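Local atomic coordinates of Mll3558 protein (Mesorhizobium loti, PDB entry 3RD6), a protein that is of unknown function but belongs to the AHA1 (activator of Hsp90 ATPase homolog 1-like) family, in the Bet v 1-like clan. Residues Gly56-Arg61 and Val70-Gln75; Ser8-Glu13 and Glu136-Leu141; Arg14-Ser19 and Glu143-Glu148; Ser4-Thr9 and Gly122-Gly127. All coordinates share one frame; numbering follows the deposited sequence.

Contact 1: Gly56-Arg61 and Val70-Gln75; sequences GGEVSR and VRLDAQ
Val59 lays its CG1 methyl against the guanidinium of Arg71, 3.7 Å from NH2, meeting the flat group obliquely. Its other methyl, CG2, sits 3.6 Å from OD1 of Asp73, and the two side chains run alongside each other from directly paired positions. Arg71 leaves its strand with CG anti to the backbone N (chi1 176°) and stays extended as far as NE, which brings NE beside the carboxylate of Asp73, two residues on. There NE and OD2 form a salt bridge of 2.7 Å with poor hydrogen-bond geometry. Arg61 lies beside Arg71, its CD over one face of that guanidinium, while its own charge goes to Glu47 and Glu69. On the other face of the sheet Glu58 and Ala74 bring their CB atoms to 4.1 Å, and Glu58 OE2 passes 3.7 Å from Leu72 CD2 while salt-bridged to Arg37. Glu58 also touches Phe48 and Phe50 of strand 47-50, the next strand of the sheet. Backbone bonds pair Glu58 with Ala74 and Ser60 with Leu72 in both directions. This is an antiparallel beta hairpin, joining strands 57-62 and 70-80 in the curved sheet expected of a Bet v 1-like fold.

Contact 2: Ser8-Glu13 and Glu136-Leu141; sequences STFTIE and EGTRGL
Ile12 supplies most of the strand's share of the contact: CD1, the end of its longer branch, packs on Thr138, while CG1 and CG2 both lie against the guanidinium of Arg139. The apolar part is methyl against methyl, CD1 of Ile12 coming 3.9 Å from CG2 of Thr138, the two side chains crossing at a slant. Thr138 can offer that methyl because its CG2 stands anti to the backbone N while OG1 (chi1 -64°) turns back along the helix to bond the carbonyl of Arg134. The same hydroxyl oxygen lies 4.4 Å from CZ of Phe10, at the edge of the ring and near its plane. The second kind of contact is cation on hydrocarbon. Arg139 bends at chi3 (-88°) and lays its guanidinium over Ile12, whose CG2 stands over one face, 3.5 Å from NH1, while CG1 is 3.7 Å from NH2. That NH2 also faces the carbonyl oxygen of Thr11 obliquely at 3.9 Å, too far to count as a bond. The segments thus meet mainly by van der Waals contact, with perhaps a weak attraction at the Thr11 carbonyl. Thr138 OG1 and Arg139 NH2 find polar partners, Arg134 and Glu135, within the helix, so Ile12 meets chiefly a methyl and a guanidinium face.

Contact 3: Arg14-Ser19 and Glu143-Glu148; sequences RTYPQS and EALAAE
Tyr16 and Ala146 make the close part of this contact: the ring meets the helix edge-on, CE1 lying 3.5 Å from CA and 3.7 Å from CB of Ala146, with the methyl in the ring plane. Farther along, the Leu145 side chain crosses that of Tyr16 at about a right angle, its CD2 3.7 Å from OH. The phenol oxygen reaches past Leu145 to hydrogen-bond the carbonyl of Leu142, a turn of helix earlier, which fixes the end of the buried ring. The more exposed side, at Arg14 and Glu143, has close contacts too, but its charges are not paired. Arg14, with CG anti to the backbone N (chi1 -167°) and its chain extended to NE, stretches across to the helix and spreads its guanidinium over the Ala146 methyl, NH1 being 3.6 Å from CB. Glu143 brings its CG within 3.5 Å of NH2, yet its carboxylate stands 84° from the guanidinium plane, and OE1 is 4.3 Å from NH2. The opposite charges probably attract, but stop short of a salt bridge. The strand end and the helix run almost parallel here. Behind them, Tyr16 also rests on Thr114 and Leu116 of strand 113-125, while Leu145 continues to Ala26 and Phe27 of helix 20-28 and Trp36 of helix 30-36.

Contact 4: Ser4-Thr9 and Gly122-Gly127; sequences SVIHST and GAFFDG
Ser8 and Phe124 meet through their first torsions: at chi1 89° the hydroxyl of Ser8 sits between its backbone N and carbonyl carbon, and at chi1 -48° the Phe124 ring leans back along its own strand, toward Gly122, so that OG comes 3.5 Å from CE1 at an oblique angle. The edge of the same ring also faces the carbonyl oxygen of Ile6, near the ring plane, 3.6 Å from CD1. Ile6 and Phe124 are directly paired, their CB atoms 4.3 Å apart, and Phe124 reaches on to Ala131 and Arg134 of helix 131-148. On the other face of the sheet, the methyl of Ala123 touches both CG1 of Val5 (4.0 Å) and CD2 of His7 (4.1 Å), and CG2 of Val5 touches the edge of the Phe125 ring. His7 NE2 hydrogen-bonds OG1 of Thr104 of the second subunit. Reciprocal backbone bonds link Ile6 with Phe124 and Ser8 with Gly122. Just beyond the last strand pair, Asp126 grips Ser4 twice: its N donates to the Ser4 carbonyl, and its OD1 accepts from Ser4 N at 2.7 Å, met nearly along the carboxylate C-O bond. The other oxygen, OD2, makes a salt bridge to Arg84 of the second subunit. The pairing sets the first strand, 5-16, at one edge of the chain's antiparallel sheet, beside the last, 113-125, as in Bet v 1-like folds, and here its Val5 and His7 face belongs to the subunit interface.

Strand 5-16 carries three of the four contacts in succession. Contact 4 pairs its beginning with strand 113-125, contact 2 sets its middle against helix 131-148, and contact 3 sets its end against the same helix. Contacts 2 and 4 share Ser8 and Thr9, with centres 16 Å apart; the centres of contacts 2 and 3 are 14 Å apart, and those of contacts 3 and 4 are 30 Å apart. Contact 1 belongs to the far part of the sheet, its centre 18 Å from that of contact 2 and 24 Å from that of contact 3, and lies within the chain loops the others close. Contacts 1, 2 and 4 also touch the second subunit; contact 3 does not.

Contact 1: Gly56-Arg61 and Val70-Gln75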
# COMPACT_ATOMS: atom_id res chain seq x y z
N GLY A 56 8.22 -7.78 -5.97
CA GLY A 56 7.54 -8.40 -7.08
C GLY A 56 6.08 -8.01 -7.06
O GLY A 56 5.54 -7.64 -6.03
N GLY A 57 5.41 -8.09 -8.20
CA GLY A 57 4.02 -7.71 -8.22
C GLY A 57 3.08 -8.65 -8.92
O GLY A 57 3.46 -9.71 -9.41
N GLU A 58 1.83 -8.21 -8.97
CA GLU A 58 0.73 -8.95 -9.58
C GLU A 58 0.00 -8.01 -10.52
O GLU A 58 0.02 -6.80 -10.34
CB GLU A 58 -0.20 -9.41 -8.47
CG GLU A 58 -1.42 -10.21 -8.88
CD GLU A 58 -2.35 -10.48 -7.71
OE1 GLU A 58 -1.87 -10.92 -6.65
OE2 GLU A 58 -3.57 -10.25 -7.85
N VAL A 59 -0.59 -8.56 -11.57
CA VAL A 59 -1.37 -7.77 -12.52
C VAL A 59 -2.50 -8.65 -12.98
O VAL A 59 -2.28 -9.77 -13.42
CB VAL A 59 -0.55 -7.32 -13.72
CG1 VAL A 59 -1.45 -6.56 -14.69
CG2 VAL A 59 0.58 -6.42 -13.26
N SER A 60 -3.71 -8.15 -12.85
CA SER A 60 -4.88 -8.91 -13.22
C SER A 60 -5.80 -8.08 -14.09
O SER A 60 -6.09 -6.94 -13.78
CB SER A 60 -5.65 -9.32 -11.95
OG SER A 60 -4.82 -10.00 -11.02
N ARG A 61 -6.26 -8.67 -15.17
CA ARG A 61 -7.17 -7.98 -16.07
C ARG A 61 -8.31 -8.89 -16.49
O ARG A 61 -8.10 -9.91 -17.13
CB ARG A 61 -6.40 -7.49 -17.29
CG ARG A 61 -5.32 -6.47 -16.95
CD ARG A 61 -4.73 -5.87 -18.21
NE ARG A 61 -4.28 -6.92 -19.11
CZ ARG A 61 -4.68 -7.05 -20.37
NH1 ARG A 61 -5.55 -6.19 -20.89
NH2 ARG A 61 -4.22 -8.04 -21.12
N VAL A 70 -11.73 -4.77 -15.53
CA VAL A 70 -11.32 -4.47 -14.18
C VAL A 70 -9.83 -4.80 -14.08
O VAL A 70 -9.41 -5.92 -14.37
CB VAL A 70 -12.11 -5.29 -13.16
CG1 VAL A 70 -11.54 -5.08 -11.78
CG2 VAL A 70 -13.55 -4.89 -13.19
N ARG A 71 -9.02 -3.82 -13.69
CA ARG A 71 -7.58 -4.04 -13.55
C ARG A 71 -7.11 -3.85 -12.12
O ARG A 71 -7.40 -2.84 -11.48
CB ARG A 71 -6.79 -3.10 -14.46
CG ARG A 71 -5.29 -3.26 -14.26
CD ARG A 71 -4.46 -2.56 -15.31
NE ARG A 71 -3.04 -2.90 -15.18
CZ ARG A 71 -2.14 -2.75 -16.14
NH1 ARG A 71 -2.49 -2.24 -17.32
NH2 ARG A 71 -0.87 -3.12 -15.94
N LEU A 72 -6.36 -4.82 -11.62
CA LEU A 72 -5.82 -4.77 -10.27
C LEU A 72 -4.30 -4.88 -10.34
O LEU A 72 -3.78 -5.85 -10.83
CB LEU A 72 -6.41 -5.92 -9.46
CG LEU A 72 -6.06 -6.12 -7.99
CD1 LEU A 72 -7.09 -7.06 -7.39
CD2 LEU A 72 -4.65 -6.70 -7.82
N ASP A 73 -3.60 -3.85 -9.88
CA ASP A 73 -2.14 -3.82 -9.87
C ASP A 73 -1.67 -3.87 -8.43
O ASP A 73 -2.02 -2.99 -7.64
CB ASP A 73 -1.60 -2.53 -10.49
CG ASP A 73 -1.50 -2.58 -12.00
OD1 ASP A 73 -0.48 -3.08 -12.53
OD2 ASP A 73 -2.44 -2.10 -12.66
N ALA A 74 -0.88 -4.88 -8.08
CA ALA A 74 -0.38 -5.02 -6.73
C ALA A 74 1.13 -5.24 -6.67
O ALA A 74 1.72 -5.71 -7.62
CB ALA A 74 -1.10 -6.18 -6.04
N GLN A 75 1.75 -4.88 -5.55
CA GLN A 75 3.18 -5.09 -5.35
C GLN A 75 3.42 -5.66 -3.95
O GLN A 75 2.86 -5.15 -2.99
CB GLN A 75 3.98 -3.80 -5.50
CG GLN A 75 5.45 -4.08 -5.84
CD GLN A 75 6.38 -2.88 -5.65
OE1 GLN A 75 6.63 -2.44 -4.53
NE2 GLN A 75 6.90 -2.36 -6.77

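Contact 2: Ser8-Glu13 and Glu136-Leu141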
# COMPACT_ATOMS: atom_id res chain seq x y z
N SER A 8 -10.70 3.78 5.17
CA SER A 8 -11.33 2.83 6.05
C SER A 8 -10.46 1.61 6.14
O SER A 8 -9.58 1.41 5.32
CB SER A 8 -12.72 2.44 5.53
OG SER A 8 -12.65 1.32 4.66
N THR A 9 -10.73 0.78 7.13
CA THR A 9 -9.98 -0.43 7.33
C THR A 9 -11.00 -1.44 7.79
O THR A 9 -11.97 -1.09 8.45
CB THR A 9 -8.92 -0.27 8.46
OG1 THR A 9 -8.02 0.80 8.13
CG2 THR A 9 -8.14 -1.57 8.67
N PHE A 10 -10.80 -2.70 7.41
CA PHE A 10 -11.71 -3.75 7.83
C PHE A 10 -10.88 -5.00 8.06
O PHE A 10 -9.77 -5.12 7.53
CB PHE A 10 -12.81 -4.00 6.79
CG PHE A 10 -12.34 -4.57 5.48
CD1 PHE A 10 -12.00 -5.91 5.38
CD2 PHE A 10 -12.27 -3.78 4.35
CE1 PHE A 10 -11.59 -6.46 4.16
CE2 PHE A 10 -11.87 -4.32 3.14
CZ PHE A 10 -11.53 -5.66 3.04
N THR A 11 -11.41 -5.91 8.87
CA THR A 11 -10.70 -7.14 9.18
C THR A 11 -11.62 -8.35 9.09
O THR A 11 -12.80 -8.26 9.42
CB THR A 11 -10.07 -7.04 10.57
OG1 THR A 11 -9.47 -5.74 10.70
CG2 THR A 11 -8.97 -8.08 10.74
N ILE A 12 -11.08 -9.46 8.62
CA ILE A 12 -11.85 -10.68 8.46
C ILE A 12 -11.10 -11.88 9.04
O ILE A 12 -10.02 -12.23 8.57
CB ILE A 12 -12.13 -10.94 6.97
CG1 ILE A 12 -12.83 -9.73 6.36
CG2 ILE A 12 -12.97 -12.19 6.80
CD1 ILE A 12 -12.95 -9.77 4.86
N GLU A 13 -11.66 -12.50 10.07
CA GLU A 13 -11.05 -13.67 10.67
C GLU A 13 -11.75 -14.89 10.13
O GLU A 13 -12.97 -14.90 9.93
CB GLU A 13 -11.16 -13.65 12.20
CG GLU A 13 -10.32 -12.59 12.88
CD GLU A 13 -11.16 -11.55 13.61
OE1 GLU A 13 -12.02 -10.91 12.96
OE2 GLU A 13 -10.95 -11.38 14.83
N GLU A 136 -17.13 -7.41 1.14
CA GLU A 136 -18.09 -8.45 0.80
C GLU A 136 -17.43 -9.50 -0.08
O GLU A 136 -17.56 -10.70 0.17
CB GLU A 136 -19.28 -7.83 0.08
CG GLU A 136 -20.52 -8.72 0.00
CD GLU A 136 -21.72 -8.00 -0.60
OE1 GLU A 136 -22.11 -6.93 -0.08
OE2 GLU A 136 -22.29 -8.52 -1.58
N GLY A 137 -16.72 -9.04 -1.11
CA GLY A 137 -16.06 -9.95 -2.02
C GLY A 137 -14.93 -10.74 -1.39
O GLY A 137 -14.81 -11.96 -1.61
N THR A 138 -14.08 -10.06 -0.63
CA THR A 138 -12.95 -10.72 0.02
C THR A 138 -13.46 -11.81 0.98
O THR A 138 -12.88 -12.88 1.10
CB THR A 138 -12.09 -9.70 0.80
OG1 THR A 138 -11.50 -8.78 -0.13
CG2 THR A 138 -10.98 -10.41 1.57
N ARG A 139 -14.57 -11.52 1.65
CA ARG A 139 -15.16 -12.47 2.58
C ARG A 139 -15.61 -13.68 1.77
O ARG A 139 -15.68 -14.79 2.28
CB ARG A 139 -16.33 -11.82 3.32
CG ARG A 139 -16.74 -12.52 4.59
CD ARG A 139 -17.76 -11.69 5.35
NE ARG A 139 -17.15 -10.73 6.27
CZ ARG A 139 -16.50 -11.06 7.38
NH1 ARG A 139 -16.36 -12.33 7.71
NH2 ARG A 139 -16.01 -10.12 8.18
N GLY A 140 -15.91 -13.45 0.49
CA GLY A 140 -16.33 -14.52 -0.38
C GLY A 140 -15.15 -15.30 -0.91
O GLY A 140 -15.19 -16.53 -0.99
N LEU A 141 -14.10 -14.59 -1.29
CA LEU A 141 -12.90 -15.21 -1.80
C LEU A 141 -12.24 -16.08 -0.73
O LEU A 141 -11.66 -17.12 -1.03
CB LEU A 141 -11.92 -14.13 -2.29
CG LEU A 141 -12.34 -13.45 -3.60
CD1 LEU A 141 -11.65 -12.11 -3.72
CD2 LEU A 141 -12.00 -14.34 -4.79

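Contact 3: Arg14-Ser19 and Glu143-Glu148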
# COMPACT_ATOMS: atom_id res chain seq x y z
N ARG A 14 -10.97 -15.93 9.86
CA ARG A 14 -11.53 -17.16 9.33
C ARG A 14 -10.52 -18.27 9.55
O ARG A 14 -9.39 -18.21 9.06
CB ARG A 14 -11.82 -17.02 7.83
CG ARG A 14 -12.69 -18.14 7.30
CD ARG A 14 -13.03 -17.94 5.84
NE ARG A 14 -14.30 -18.59 5.49
CZ ARG A 14 -14.56 -19.88 5.69
NH1 ARG A 14 -13.65 -20.67 6.24
NH2 ARG A 14 -15.74 -20.37 5.33
N THR A 15 -10.93 -19.30 10.30
CA THR A 15 -10.04 -20.41 10.59
C THR A 15 -10.20 -21.55 9.60
O THR A 15 -11.27 -21.74 9.02
CB THR A 15 -10.28 -20.94 11.99
OG1 THR A 15 -10.20 -19.85 12.93
CG2 THR A 15 -9.23 -21.99 12.35
N TYR A 16 -9.11 -22.29 9.42
CA TYR A 16 -9.09 -23.41 8.49
C TYR A 16 -8.55 -24.63 9.21
O TYR A 16 -7.67 -24.51 10.05
CB TYR A 16 -8.21 -23.09 7.29
CG TYR A 16 -8.70 -21.91 6.48
CD1 TYR A 16 -9.68 -22.07 5.51
CD2 TYR A 16 -8.21 -20.62 6.72
CE1 TYR A 16 -10.17 -20.98 4.80
CE2 TYR A 16 -8.70 -19.52 6.01
CZ TYR A 16 -9.67 -19.71 5.06
OH TYR A 16 -10.16 -18.64 4.35
N PRO A 17 -9.07 -25.82 8.88
CA PRO A 17 -8.62 -27.06 9.50
C PRO A 17 -7.19 -27.37 9.06
O PRO A 17 -6.49 -28.18 9.67
CB PRO A 17 -9.61 -28.08 8.99
CG PRO A 17 -9.87 -27.60 7.60
CD PRO A 17 -10.04 -26.10 7.81
N GLN A 18 -6.76 -26.71 7.98
CA GLN A 18 -5.42 -26.89 7.45
C GLN A 18 -4.38 -26.20 8.33
O GLN A 18 -4.69 -25.31 9.12
CB GLN A 18 -5.32 -26.33 6.03
CG GLN A 18 -6.02 -27.13 4.98
CD GLN A 18 -7.50 -27.30 5.25
OE1 GLN A 18 -8.21 -26.34 5.52
NE2 GLN A 18 -7.97 -28.54 5.18
N SER A 19 -3.13 -26.62 8.19
CA SER A 19 -2.02 -26.04 8.93
C SER A 19 -1.55 -24.80 8.18
O SER A 19 -2.03 -24.51 7.08
CB SER A 19 -0.88 -27.06 9.04
OG SER A 19 -0.40 -27.41 7.76
N GLU A 143 -13.90 -17.50 1.70
CA GLU A 143 -14.82 -18.61 1.88
C GLU A 143 -14.48 -19.60 0.75
O GLU A 143 -14.40 -20.81 0.97
CB GLU A 143 -16.27 -18.12 1.76
CG GLU A 143 -17.29 -18.91 2.57
CD GLU A 143 -17.92 -20.05 1.80
OE1 GLU A 143 -18.78 -20.76 2.36
OE2 GLU A 143 -17.56 -20.24 0.61
N ALA A 144 -14.25 -19.06 -0.45
CA ALA A 144 -13.89 -19.87 -1.62
C ALA A 144 -12.57 -20.59 -1.37
O ALA A 144 -12.41 -21.75 -1.75
CB ALA A 144 -13.77 -18.99 -2.84
N LEU A 145 -11.61 -19.90 -0.74
CA LEU A 145 -10.32 -20.50 -0.42
C LEU A 145 -10.57 -21.75 0.41
O LEU A 145 -9.96 -22.80 0.18
CB LEU A 145 -9.46 -19.52 0.38
CG LEU A 145 -8.18 -20.09 1.03
CD1 LEU A 145 -7.24 -20.66 -0.01
CD2 LEU A 145 -7.49 -18.98 1.80
N ALA A 146 -11.48 -21.62 1.38
CA ALA A 146 -11.84 -22.71 2.27
C ALA A 146 -12.06 -24.00 1.49
O ALA A 146 -11.46 -25.04 1.81
CB ALA A 146 -13.10 -22.35 3.06
N ALA A 147 -12.90 -23.94 0.47
CA ALA A 147 -13.19 -25.10 -0.36
C ALA A 147 -11.95 -25.64 -1.06
O ALA A 147 -11.79 -26.85 -1.22
CB ALA A 147 -14.25 -24.76 -1.40
N GLU A 148 -11.06 -24.74 -1.47
CA GLU A 148 -9.83 -25.11 -2.15
C GLU A 148 -8.91 -25.91 -1.23
O GLU A 148 -7.93 -26.52 -1.68
CB GLU A 148 -9.11 -23.86 -2.65
CG GLU A 148 -8.52 -23.97 -4.05
CD GLU A 148 -7.48 -25.07 -4.18
OE1 GLU A 148 -6.57 -25.14 -3.34
OE2 GLU A 148 -7.57 -25.86 -5.14

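Contact 4: Ser4-Thr9 and Gly122-Gly127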
# COMPACT_ATOMS: atom_id res chain seq x y z
N SER A 4 -12.23 13.62 -3.61
CA SER A 4 -12.38 13.14 -2.24
C SER A 4 -11.74 11.78 -2.01
O SER A 4 -11.66 10.95 -2.91
CB SER A 4 -13.85 13.06 -1.86
OG SER A 4 -14.50 14.31 -2.05
N VAL A 5 -11.30 11.56 -0.78
CA VAL A 5 -10.67 10.29 -0.43
C VAL A 5 -11.27 9.73 0.84
O VAL A 5 -11.23 10.38 1.89
CB VAL A 5 -9.13 10.43 -0.19
CG1 VAL A 5 -8.53 9.07 0.15
CG2 VAL A 5 -8.45 11.01 -1.41
N ILE A 6 -11.83 8.53 0.75
CA ILE A 6 -12.41 7.87 1.91
C ILE A 6 -11.36 6.88 2.43
O ILE A 6 -10.76 6.13 1.65
CB ILE A 6 -13.68 7.07 1.54
CG1 ILE A 6 -14.77 8.02 1.04
CG2 ILE A 6 -14.18 6.30 2.76
CD1 ILE A 6 -16.07 7.33 0.70
N HIS A 7 -11.11 6.89 3.74
CA HIS A 7 -10.15 5.97 4.34
C HIS A 7 -10.89 5.09 5.30
O HIS A 7 -11.63 5.57 6.16
CB HIS A 7 -9.07 6.70 5.13
CG HIS A 7 -8.17 7.55 4.29
ND1 HIS A 7 -8.39 8.89 4.07
CD2 HIS A 7 -7.07 7.23 3.57
CE1 HIS A 7 -7.47 9.36 3.26
NE2 HIS A 7 -6.66 8.37 2.93
N SER A 8 -10.70 3.78 5.17
CA SER A 8 -11.33 2.83 6.05
C SER A 8 -10.46 1.61 6.14
O SER A 8 -9.58 1.41 5.32
CB SER A 8 -12.72 2.44 5.53
OG SER A 8 -12.65 1.32 4.66
N THR A 9 -10.73 0.78 7.13
CA THR A 9 -9.98 -0.43 7.33
C THR A 9 -11.00 -1.44 7.79
O THR A 9 -11.97 -1.09 8.45
CB THR A 9 -8.92 -0.27 8.46
OG1 THR A 9 -8.02 0.80 8.13
CG2 THR A 9 -8.14 -1.57 8.67
N GLY A 122 -7.72 0.70 3.16
CA GLY A 122 -7.88 1.27 1.84
C GLY A 122 -8.21 2.74 1.73
O GLY A 122 -8.61 3.41 2.68
N ALA A 123 -8.00 3.23 0.53
CA ALA A 123 -8.28 4.61 0.18
C ALA A 123 -9.15 4.55 -1.07
O ALA A 123 -8.68 4.18 -2.15
CB ALA A 123 -6.96 5.35 -0.10
N PHE A 124 -10.43 4.88 -0.92
CA PHE A 124 -11.38 4.84 -2.03
C PHE A 124 -11.53 6.22 -2.64
O PHE A 124 -11.78 7.20 -1.94
CB PHE A 124 -12.71 4.25 -1.55
CG PHE A 124 -12.54 2.98 -0.76
CD1 PHE A 124 -12.19 3.03 0.59
CD2 PHE A 124 -12.61 1.73 -1.39
CE1 PHE A 124 -11.91 1.87 1.30
CE2 PHE A 124 -12.33 0.56 -0.67
CZ PHE A 124 -11.98 0.63 0.67
N PHE A 125 -11.38 6.27 -3.96
CA PHE A 125 -11.39 7.52 -4.70
C PHE A 125 -12.65 8.14 -5.26
O PHE A 125 -13.53 7.48 -5.80
CB PHE A 125 -10.35 7.45 -5.82
CG PHE A 125 -8.98 7.07 -5.33
CD1 PHE A 125 -8.40 7.73 -4.26
CD2 PHE A 125 -8.27 6.03 -5.92
CE1 PHE A 125 -7.16 7.36 -3.78
CE2 PHE A 125 -7.03 5.66 -5.44
CZ PHE A 125 -6.47 6.33 -4.37
N ASP A 126 -12.66 9.47 -5.12
CA ASP A 126 -13.70 10.36 -5.59
C ASP A 126 -15.11 9.83 -5.64
O ASP A 126 -15.51 9.19 -6.61
CB ASP A 126 -13.27 10.91 -6.96
CG ASP A 126 -11.92 11.61 -6.90
OD1 ASP A 126 -11.70 12.35 -5.91
OD2 ASP A 126 -11.09 11.44 -7.82
N GLY A 127 -15.85 10.12 -4.58
CA GLY A 127 -17.23 9.68 -4.47
C GLY A 127 -17.30 8.22 -4.13
O GLY A 127 -17.84 7.83 -3.09